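Long-range contacts in cell wall binding protein cwp8 (Peptoclostridium difficile, PDB 5J6Q), which probably anchors to the bacterial cell wall through three CWB2 modules, as one of the S-layer-associated cell wall proteins: residues N184-D189 with N252-T257; S333-P338 with Q411-F416; V518-Y523 with E577-N582. One frame throughout, in Å; residues are numbered along the deposited sequence.

Contact 1 of 3, residues N184-D189 with N252-T257; sequences NADLQD and NEKPET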
loop_
_atom_site.group_PDB
_atom_site.type_symbol
_atom_site.label_atom_id
_atom_site.label_comp_id
_atom_site.label_asym_id
_atom_site.label_seq_id
_atom_site.Cartn_x
_atom_site.Cartn_y
_atom_site.Cartn_z
ATOM N N ASN A 184 -14.586 12.274 12.870
ATOM C CA ASN A 184 -15.308 11.034 13.051
ATOM C C ASN A 184 -14.953 10.175 11.778
ATOM O O ASN A 184 -15.580 10.266 10.727
ATOM C CB ASN A 184 -16.754 11.293 13.195
ATOM C CG ASN A 184 -17.598 10.059 13.217
ATOM O OD1 ASN A 184 -17.113 8.950 12.988
ATOM N ND2 ASN A 184 -18.910 10.167 13.470
ATOM N N ALA A 185 -13.920 9.354 11.917
ATOM C CA ALA A 185 -13.398 8.520 10.826
ATOM C C ALA A 185 -12.408 7.551 11.398
ATOM O O ALA A 185 -12.005 7.700 12.563
ATOM C CB ALA A 185 -12.701 9.387 9.780
ATOM N N ASP A 186 -12.002 6.562 10.587
ATOM C CA ASP A 186 -11.036 5.542 10.986
ATOM C C ASP A 186 -9.708 5.981 10.459
ATOM O O ASP A 186 -9.576 6.164 9.246
ATOM C CB ASP A 186 -11.453 4.182 10.402
ATOM C CG ASP A 186 -12.763 3.713 10.999
ATOM O OD1 ASP A 186 -13.757 3.616 10.245
ATOM O OD2 ASP A 186 -12.799 3.455 12.236
ATOM N N LEU A 187 -8.705 6.141 11.330
ATOM C CA LEU A 187 -7.419 6.649 10.912
ATOM C C LEU A 187 -6.283 5.654 11.164
ATOM O O LEU A 187 -6.344 4.875 12.133
ATOM C CB LEU A 187 -7.124 7.932 11.687
ATOM C CG LEU A 187 -8.329 8.857 11.917
ATOM C CD1 LEU A 187 -7.947 9.942 12.952
ATOM C CD2 LEU A 187 -8.719 9.451 10.579
ATOM N N GLN A 188 -5.246 5.692 10.289
ATOM C CA GLN A 188 -4.123 4.800 10.431
ATOM C C GLN A 188 -2.862 5.582 10.147
ATOM O O GLN A 188 -2.856 6.457 9.268
ATOM C CB GLN A 188 -4.210 3.641 9.408
ATOM C CG GLN A 188 -5.408 2.740 9.533
ATOM C CD GLN A 188 -5.185 1.486 8.709
ATOM O OE1 GLN A 188 -4.169 0.810 8.846
ATOM N NE2 GLN A 188 -6.110 1.173 7.824
ATOM N N ASP A 189 -1.820 5.277 10.864
ATOM C CA ASP A 189 -0.514 5.890 10.649
ATOM C C ASP A 189 0.475 4.750 10.346
ATOM O O ASP A 189 0.890 4.062 11.284
ATOM C CB ASP A 189 -0.080 6.618 11.920
ATOM C CG ASP A 189 0.375 8.001 11.637
ATOM O OD1 ASP A 189 -0.088 8.909 12.322
ATOM O OD2 ASP A 189 1.209 8.175 10.713
ATOM N N ASN A 252 -23.159 6.997 3.075
ATOM C CA ASN A 252 -23.660 6.259 4.240
ATOM C C ASN A 252 -22.539 5.507 4.947
ATOM O O ASN A 252 -22.805 4.799 5.917
ATOM C CB ASN A 252 -24.731 5.226 3.844
ATOM C CG ASN A 252 -25.833 5.742 2.960
ATOM O OD1 ASN A 252 -26.062 6.954 2.884
ATOM N ND2 ASN A 252 -26.568 4.876 2.257
ATOM N N GLU A 253 -21.293 5.637 4.471
ATOM C CA GLU A 253 -20.200 4.922 5.111
ATOM C C GLU A 253 -19.226 5.882 5.760
ATOM O O GLU A 253 -19.045 7.010 5.300
ATOM C CB GLU A 253 -19.471 4.038 4.084
ATOM C CG GLU A 253 -18.333 3.236 4.693
ATOM C CD GLU A 253 -18.802 2.286 5.779
ATOM O OE1 GLU A 253 -18.458 2.513 6.957
ATOM O OE2 GLU A 253 -19.511 1.315 5.453
ATOM N N LYS A 254 -18.600 5.420 6.832
ATOM C CA LYS A 254 -17.634 6.198 7.592
ATOM C C LYS A 254 -16.328 6.221 6.798
ATOM O O LYS A 254 -15.798 5.158 6.494
ATOM C CB LYS A 254 -17.447 5.534 8.968
ATOM C CG LYS A 254 -16.479 6.257 9.884
ATOM C CD LYS A 254 -16.380 5.531 11.220
ATOM C CE LYS A 254 -15.368 6.186 12.118
ATOM N NZ LYS A 254 -14.760 5.216 13.061
ATOM N N PRO A 255 -15.778 7.381 6.426
ATOM C CA PRO A 255 -14.536 7.343 5.661
ATOM C C PRO A 255 -13.396 6.747 6.457
ATOM O O PRO A 255 -13.545 6.398 7.645
ATOM C CB PRO A 255 -14.279 8.811 5.274
ATOM C CG PRO A 255 -14.952 9.597 6.344
ATOM C CD PRO A 255 -16.201 8.760 6.711
ATOM N N GLU A 256 -12.246 6.645 5.795
ATOM C CA GLU A 256 -11.068 6.111 6.434
ATOM C C GLU A 256 -9.925 6.874 5.900
ATOM O O GLU A 256 -9.845 7.100 4.709
ATOM C CB GLU A 256 -10.925 4.570 6.166
ATOM C CG GLU A 256 -9.513 4.060 6.338
ATOM C CD GLU A 256 -9.377 2.551 6.044
ATOM O OE1 GLU A 256 -10.065 2.046 5.126
ATOM O OE2 GLU A 256 -8.577 1.881 6.749
ATOM N N THR A 257 -9.017 7.279 6.747
ATOM C CA THR A 257 -7.866 8.017 6.289
ATOM C C THR A 257 -6.598 7.296 6.704
ATOM O O THR A 257 -6.441 7.006 7.889
ATOM C CB THR A 257 -7.939 9.479 6.864
ATOM O OG1 THR A 257 -9.010 10.176 6.209
ATOM C CG2 THR A 257 -6.682 10.217 6.628
#
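D186 pairs with E256 and L187 with T257 where the strand 186-191 runs parallel to the strand 256-262 along one edge of a four-stranded mixed sheet. The backbone bonds follow the staggered pattern of parallel strands. T257 N donates to D186 O at 2.8 Å, and Q188 N donates to T257 O at 3.0 Å. At the start of the pairing, D186 N reaches P255 O in a weak, nearly straight bond (3.3 Å). Two CA-H...O contacts, from E256 CA to D186 O and from L187 CA to T257 O, fill in between them.

Charged and polar side chains gather on the face that carries D186 and E256. K254 is fully extended, its CG anti to the backbone N (chi1 -179°), which lays the chain across the 184-186 backbone at about a right angle to the D186 side chain. Its CE passes 3.3 Å from A185 CA, and its NZ forms a salt bridge with D186 OD2 at 2.8 Å, arriving from above the carboxylate plane. Farther along, Q188 NE2 gives a hydrogen bond of 2.8 Å to E256 OE2; the acceptor lies in the amide plane of Q188, and the amide and carboxylate planes are 26° apart, nearly coplanar. The other oxygen of E256, OE1, is held in a salt bridge by K211.

On the opposite face, L187 and T257 lie side by side, the methyl CD2 of L187 3.8 Å from T257 CB. A185 CB makes an apolar contact with P255 CG at 4.1 Å.

With one oxygen bound by Q188 and the other by K211, the E256 carboxylate is held through both oxygens, which should restrict its rotation. The lysines K254 and K211 would be expected to offset the negative charges of D186 and E256, favouring the ionised carboxylates.

Contact 2 of 3, residues S333-P338 with Q411-F416; sequences SQKNAP and QLKDTF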
loop_
_atom_site.group_PDB
_atom_site.type_symbol
_atom_site.label_atom_id
_atom_site.label_comp_id
_atom_site.label_asym_id
_atom_site.label_seq_id
_atom_site.Cartn_x
_atom_site.Cartn_y
_atom_site.Cartn_z
ATOM N N SER A 333 -9.628 -23.373 -20.798
ATOM C CA SER A 333 -9.803 -22.230 -21.698
ATOM C C SER A 333 -10.974 -22.482 -22.626
ATOM O O SER A 333 -11.720 -21.550 -22.949
ATOM C CB SER A 333 -8.557 -22.022 -22.559
ATOM O OG SER A 333 -7.607 -21.157 -21.954
ATOM N N GLN A 334 -11.132 -23.749 -23.068
ATOM C CA GLN A 334 -12.189 -24.079 -24.038
ATOM C C GLN A 334 -13.567 -24.048 -23.457
ATOM O O GLN A 334 -14.444 -23.452 -24.083
ATOM C CB GLN A 334 -11.976 -25.453 -24.677
ATOM C CG GLN A 334 -12.621 -25.498 -26.046
ATOM C CD GLN A 334 -11.962 -26.502 -26.941
ATOM O OE1 GLN A 334 -12.269 -27.684 -26.879
ATOM N NE2 GLN A 334 -10.993 -26.066 -27.719
ATOM N N LYS A 335 -13.750 -24.683 -22.283
ATOM C CA LYS A 335 -15.017 -24.745 -21.563
ATOM C C LYS A 335 -15.210 -23.497 -20.691
ATOM O O LYS A 335 -16.133 -23.465 -19.872
ATOM C CB LYS A 335 -15.076 -26.012 -20.691
ATOM C CG LYS A 335 -14.900 -27.338 -21.497
ATOM C CD LYS A 335 -15.576 -27.337 -22.935
ATOM C CE LYS A 335 -14.975 -28.454 -23.814
ATOM N NZ LYS A 335 -15.331 -28.377 -25.288
ATOM N N ASN A 336 -14.342 -22.464 -20.870
ATOM C CA ASN A 336 -14.433 -21.201 -20.106
ATOM C C ASN A 336 -14.699 -21.462 -18.625
ATOM O O ASN A 336 -15.675 -20.993 -18.061
ATOM C CB ASN A 336 -15.536 -20.344 -20.717
ATOM C CG ASN A 336 -15.216 -20.057 -22.156
ATOM O OD1 ASN A 336 -14.216 -19.387 -22.437
ATOM N ND2 ASN A 336 -15.996 -20.538 -23.126
ATOM N N ALA A 337 -13.830 -22.241 -18.015
ATOM C CA ALA A 337 -13.965 -22.694 -16.628
ATOM C C ALA A 337 -12.701 -22.392 -15.872
ATOM O O ALA A 337 -11.645 -22.401 -16.507
ATOM C CB ALA A 337 -14.173 -24.206 -16.604
ATOM N N PRO A 338 -12.738 -22.121 -14.560
ATOM C CA PRO A 338 -11.480 -21.842 -13.764
ATOM C C PRO A 338 -10.840 -23.148 -13.390
ATOM O O PRO A 338 -11.590 -24.142 -13.296
ATOM C CB PRO A 338 -11.979 -21.202 -12.490
ATOM C CG PRO A 338 -13.481 -21.877 -12.340
ATOM C CD PRO A 338 -13.971 -21.896 -13.775
ATOM N N GLN A 411 -11.872 -34.516 -24.576
ATOM C CA GLN A 411 -12.873 -33.506 -24.208
ATOM C C GLN A 411 -12.680 -32.205 -25.003
ATOM O O GLN A 411 -13.497 -31.289 -24.896
ATOM C CB GLN A 411 -12.792 -33.161 -22.720
ATOM C CG GLN A 411 -13.159 -34.303 -21.807
ATOM C CD GLN A 411 -14.662 -34.391 -21.635
ATOM O OE1 GLN A 411 -15.458 -33.572 -22.204
ATOM N NE2 GLN A 411 -15.077 -35.357 -20.823
ATOM N N LEU A 412 -11.628 -32.116 -25.777
ATOM C CA LEU A 412 -11.370 -30.928 -26.591
ATOM C C LEU A 412 -11.996 -31.161 -27.983
ATOM O O LEU A 412 -12.300 -32.295 -28.312
ATOM C CB LEU A 412 -9.840 -30.660 -26.793
ATOM C CG LEU A 412 -8.940 -30.469 -25.523
ATOM C CD1 LEU A 412 -7.467 -30.312 -26.004
ATOM C CD2 LEU A 412 -9.324 -29.184 -24.676
ATOM N N LYS A 413 -12.176 -30.116 -28.791
ATOM C CA LYS A 413 -12.688 -30.270 -30.146
ATOM C C LYS A 413 -11.538 -30.720 -31.083
ATOM O O LYS A 413 -10.471 -30.111 -31.048
ATOM C CB LYS A 413 -13.272 -28.936 -30.632
ATOM C CG LYS A 413 -14.469 -28.475 -29.809
ATOM C CD LYS A 413 -14.323 -27.018 -29.376
ATOM C CE LYS A 413 -14.676 -26.055 -30.488
ATOM N NZ LYS A 413 -13.538 -25.857 -31.430
ATOM N N ASP A 414 -11.754 -31.774 -31.907
ATOM C CA ASP A 414 -10.771 -32.323 -32.847
ATOM C C ASP A 414 -10.379 -31.364 -33.976
ATOM O O ASP A 414 -9.534 -31.701 -34.798
ATOM C CB ASP A 414 -11.338 -33.596 -33.481
ATOM C CG ASP A 414 -12.750 -33.406 -33.996
ATOM O OD1 ASP A 414 -13.656 -34.104 -33.501
ATOM O OD2 ASP A 414 -12.949 -32.545 -34.891
ATOM N N THR A 415 -10.981 -30.185 -34.026
ATOM C CA THR A 415 -10.708 -29.196 -35.062
ATOM C C THR A 415 -9.355 -28.502 -34.869
ATOM O O THR A 415 -9.052 -27.538 -35.584
ATOM C CB THR A 415 -11.842 -28.176 -35.029
ATOM O OG1 THR A 415 -12.073 -27.820 -33.659
ATOM C CG2 THR A 415 -13.126 -28.731 -35.628
ATOM N N PHE A 416 -8.540 -29.004 -33.924
ATOM C CA PHE A 416 -7.251 -28.393 -33.600
ATOM C C PHE A 416 -6.156 -28.854 -34.529
ATOM O O PHE A 416 -6.114 -30.023 -34.894
ATOM C CB PHE A 416 -6.862 -28.723 -32.149
ATOM C CG PHE A 416 -6.717 -30.204 -31.904
ATOM C CD1 PHE A 416 -5.492 -30.830 -32.048
ATOM C CD2 PHE A 416 -7.805 -30.968 -31.526
ATOM C CE1 PHE A 416 -5.361 -32.190 -31.817
ATOM C CE2 PHE A 416 -7.672 -32.327 -31.294
ATOM C CZ PHE A 416 -6.451 -32.930 -31.441
HETATM O O HOH W 1 -9.396 -27.709 -29.822
#
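Q334, the last residue of the helix 329-334 in one CWB2 range, reaches with its side-chain amide to the loop between the helix 401-410 and the strand 418-423 in the next, joining the two at the surface. CG stands anti to the backbone N (chi1 -154°) and the chain continues extended, which carries the amide to the backbone of K413. Q334 OE1 accepts from K413 N at 3.1 Å, with the donor tilted 17° from the carbonyl plane. The same oxygen lies 3.4 Å from L412 CA, so it sits against the L412-K413 peptide link. The other end of the amide is used as well: Q334 NE2 donates to a water at 3.1 Å, which in turn donates to K413 O at 2.9 Å. One flat group thus holds both the N-H and, through water, the C=O of K413. The bent K413 side chain crosses it obliquely, its CD 3.4 Å from Q334 CD.

K335, the first residue to leave the helical conformation, bends at chi2 (-37°) and brings its CE to 3.4 Å from Q411 O. The amide of Q411 itself turns to E394, its NE2 donating to OE2 there.

Beneath this surface contact, L412 packs on P330 and L331 of the helix 329-334 and on P443. On the other segment, S333 touches P538 and A541 of the helix 531-542, while A337 and P338 lead into the strand 339-342 and pack against the strand 313-318.

Contact 3 of 3, residues V518-Y523 with E577-N582; sequences VAKDGY and EGIAKN. With SO4 (sulfate ion), chain F; SO4 (sulfate ion), chain C.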
loop_
_atom_site.group_PDB
_atom_site.type_symbol
_atom_site.label_atom_id
_atom_site.label_comp_id
_atom_site.label_asym_id
_atom_site.label_seq_id
_atom_site.Cartn_x
_atom_site.Cartn_y
_atom_site.Cartn_z
ATOM N N VAL A 518 4.237 -14.031 -14.303
ATOM C CA VAL A 518 5.451 -14.759 -13.737
ATOM C C VAL A 518 4.968 -15.654 -12.580
ATOM O O VAL A 518 4.079 -15.222 -11.833
ATOM C CB VAL A 518 6.522 -13.691 -13.311
ATOM C CG1 VAL A 518 5.977 -12.625 -12.384
ATOM C CG2 VAL A 518 7.726 -14.342 -12.652
ATOM N N ALA A 519 5.528 -16.892 -12.429
ATOM C CA ALA A 519 5.056 -17.757 -11.386
ATOM C C ALA A 519 6.198 -18.639 -10.866
ATOM O O ALA A 519 7.181 -18.797 -11.555
ATOM C CB ALA A 519 3.963 -18.647 -11.987
ATOM N N LYS A 520 6.056 -19.271 -9.705
ATOM C CA LYS A 520 7.268 -20.069 -9.187
ATOM C C LYS A 520 7.575 -21.147 -10.023
ATOM O O LYS A 520 6.671 -21.776 -10.558
ATOM C CB LYS A 520 6.896 -20.539 -7.790
ATOM C CG LYS A 520 6.913 -19.303 -6.916
ATOM C CD LYS A 520 6.769 -19.690 -5.418
ATOM C CE LYS A 520 5.359 -19.878 -5.066
ATOM N NZ LYS A 520 5.317 -20.563 -3.793
ATOM N N ASP A 521 8.828 -21.443 -10.191
ATOM C CA ASP A 521 9.231 -22.566 -11.059
ATOM C C ASP A 521 9.395 -23.980 -10.375
ATOM O O ASP A 521 9.695 -24.951 -11.037
ATOM C CB ASP A 521 10.598 -22.164 -11.649
ATOM C CG ASP A 521 11.665 -21.867 -10.529
ATOM O OD1 ASP A 521 11.396 -22.146 -9.346
ATOM O OD2 ASP A 521 12.757 -21.375 -10.854
ATOM N N GLY A 522 9.276 -24.079 -9.063
ATOM C CA GLY A 522 9.318 -25.416 -8.451
ATOM C C GLY A 522 10.665 -25.738 -7.809
ATOM O O GLY A 522 10.815 -26.770 -7.199
ATOM N N TYR A 523 11.640 -24.815 -7.916
ATOM C CA TYR A 523 13.010 -24.942 -7.412
ATOM C C TYR A 523 12.982 -24.680 -5.877
ATOM O O TYR A 523 13.882 -25.112 -5.204
ATOM C CB TYR A 523 13.931 -23.927 -8.140
ATOM C CG TYR A 523 14.579 -24.402 -9.445
ATOM C CD1 TYR A 523 14.853 -23.499 -10.476
ATOM C CD2 TYR A 523 14.940 -25.734 -9.621
ATOM C CE1 TYR A 523 15.457 -23.917 -11.657
ATOM C CE2 TYR A 523 15.558 -26.161 -10.792
ATOM C CZ TYR A 523 15.814 -25.249 -11.810
ATOM O OH TYR A 523 16.378 -25.698 -12.981
ATOM N N GLU A 577 2.899 -16.056 -4.292
ATOM C CA GLU A 577 3.813 -15.333 -3.397
ATOM C C GLU A 577 5.159 -16.037 -3.330
ATOM O O GLU A 577 5.275 -17.145 -3.844
ATOM C CB GLU A 577 3.197 -15.304 -1.938
ATOM C CG GLU A 577 2.030 -14.374 -1.836
ATOM C CD GLU A 577 2.365 -12.907 -2.045
ATOM O OE1 GLU A 577 1.443 -12.169 -2.464
ATOM O OE2 GLU A 577 3.517 -12.494 -1.793
ATOM N N GLY A 578 6.198 -15.441 -2.739
ATOM C CA GLY A 578 7.488 -16.171 -2.711
ATOM C C GLY A 578 8.365 -15.958 -3.947
ATOM O O GLY A 578 9.302 -16.699 -4.208
ATOM N N ILE A 579 8.044 -14.957 -4.787
ATOM C CA ILE A 579 8.900 -14.708 -5.925
ATOM C C ILE A 579 9.763 -13.574 -5.511
ATOM O O ILE A 579 9.261 -12.562 -5.041
ATOM C CB ILE A 579 8.058 -14.431 -7.237
ATOM C CG1 ILE A 579 7.392 -15.789 -7.811
ATOM C CG2 ILE A 579 9.031 -13.849 -8.245
ATOM C CD1 ILE A 579 6.145 -15.552 -8.682
ATOM N N ALA A 580 11.090 -13.712 -5.668
ATOM C CA ALA A 580 12.060 -12.659 -5.258
ATOM C C ALA A 580 11.718 -11.308 -5.977
ATOM O O ALA A 580 11.504 -11.331 -7.203
ATOM C CB ALA A 580 13.440 -13.108 -5.712
ATOM N N LYS A 581 11.750 -10.196 -5.258
ATOM C CA LYS A 581 11.501 -8.858 -5.806
ATOM C C LYS A 581 12.522 -8.577 -6.915
ATOM O O LYS A 581 12.248 -7.891 -7.958
ATOM C CB LYS A 581 11.656 -7.749 -4.688
ATOM C CG LYS A 581 11.329 -6.327 -5.254
ATOM C CD LYS A 581 11.065 -5.289 -4.139
ATOM C CE LYS A 581 12.247 -5.121 -3.219
ATOM N NZ LYS A 581 11.958 -4.052 -2.214
ATOM N N ASN A 582 13.712 -9.059 -6.696
ATOM C CA ASN A 582 14.737 -8.857 -7.753
ATOM C C ASN A 582 14.361 -9.463 -9.194
ATOM O O ASN A 582 14.696 -8.843 -10.214
ATOM C CB ASN A 582 16.023 -9.445 -7.319
ATOM C CG ASN A 582 16.788 -8.517 -6.373
ATOM O OD1 ASN A 582 17.843 -8.947 -5.874
ATOM N ND2 ASN A 582 16.340 -7.263 -6.054
HETATM S S SO4 F . 12.131 -10.473 -1.731
HETATM O O1 SO4 F . 12.576 -9.196 -1.120
HETATM O O2 SO4 F . 13.243 -11.177 -2.356
HETATM O O3 SO4 F . 11.571 -11.356 -0.704
HETATM O O4 SO4 F . 11.101 -10.152 -2.680
HETATM S S SO4 C . 15.756 -29.109 -13.819
HETATM O O1 SO4 C . 16.867 -28.411 -13.274
HETATM O O2 SO4 C . 16.200 -30.014 -14.723
HETATM O O3 SO4 C . 14.792 -28.157 -14.448
HETATM O O4 SO4 C . 15.091 -29.815 -12.733
#
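At the carboxyl ends of two adjacent strands of a four-stranded parallel sheet, the end of the strand 516-519 and the loop after it meet the loop that follows 572-575, chiefly through K520 and I579. I579 points toward the strand end: its CD1 comes 3.7 Å from A519 CA and more loosely approaches V518 CG2, at 4.4 Å. Its CG1 meets the aliphatic part of K520, with CG1 3.7 Å from K520 CG, the two side chains crossing at a slant. Beyond CG the lysine bends at chi3 (-83°), and its methylene carbons run past the carbonyl of E577, with K520 CE 3.0 Å from E577 O. The ammonium group finds its hydrogen-bond partner elsewhere, in Q529 OE1.

G578 lies alongside this lysine chain; its positive phi (87°) suits a residue without a side chain, and its bareness lets the K520 methylenes pass close by. Farther along the first segment, D521 OD1 accepts from Y523 N at 3.0 Å, forming an Asx turn; T551 OG1 bonds to the same oxygen. The Y523 hydroxyl donates to O1 of the chain C sulfate at 2.8 Å, met at the ring edge, and R498 makes a cation-pi contact with the ring.

A580 is the N-cap of the helix 581-590. Just after it, K581 N donates to O4 of the chain F sulfate at 2.7 Å, and more weakly to O2 of the same ion. Both sulfates probably came from the crystallisation liquor. The sulfate at the first N-H of this helix uses the anion-binding character of a helix amino terminus, and the helix follows a strand of a parallel alpha/beta sheet, in keeping with the toprim-like fold of the CWB2 module.

From the N terminus, the three contacts close in series, with none nested or crossing. Contact 1 comes first, its parallel pairing returning the chain after 62 residues to join the first and last strands, in chain order, of the four-stranded mixed sheet. Contact 2 then bridges two CWB2 ranges, bringing the end of the helix 329-334 in one to the loop before the strand 418-423 in the next. Contact 3 lies within the last CWB2 range and joins one strand end of its parallel sheet to the loop after the neighbouring strand. Contacts 2 and 3 have centres about 29 Å apart, whereas the centre of contact 1 lies about 47 Å from contact 2 and 36 Å from contact 3.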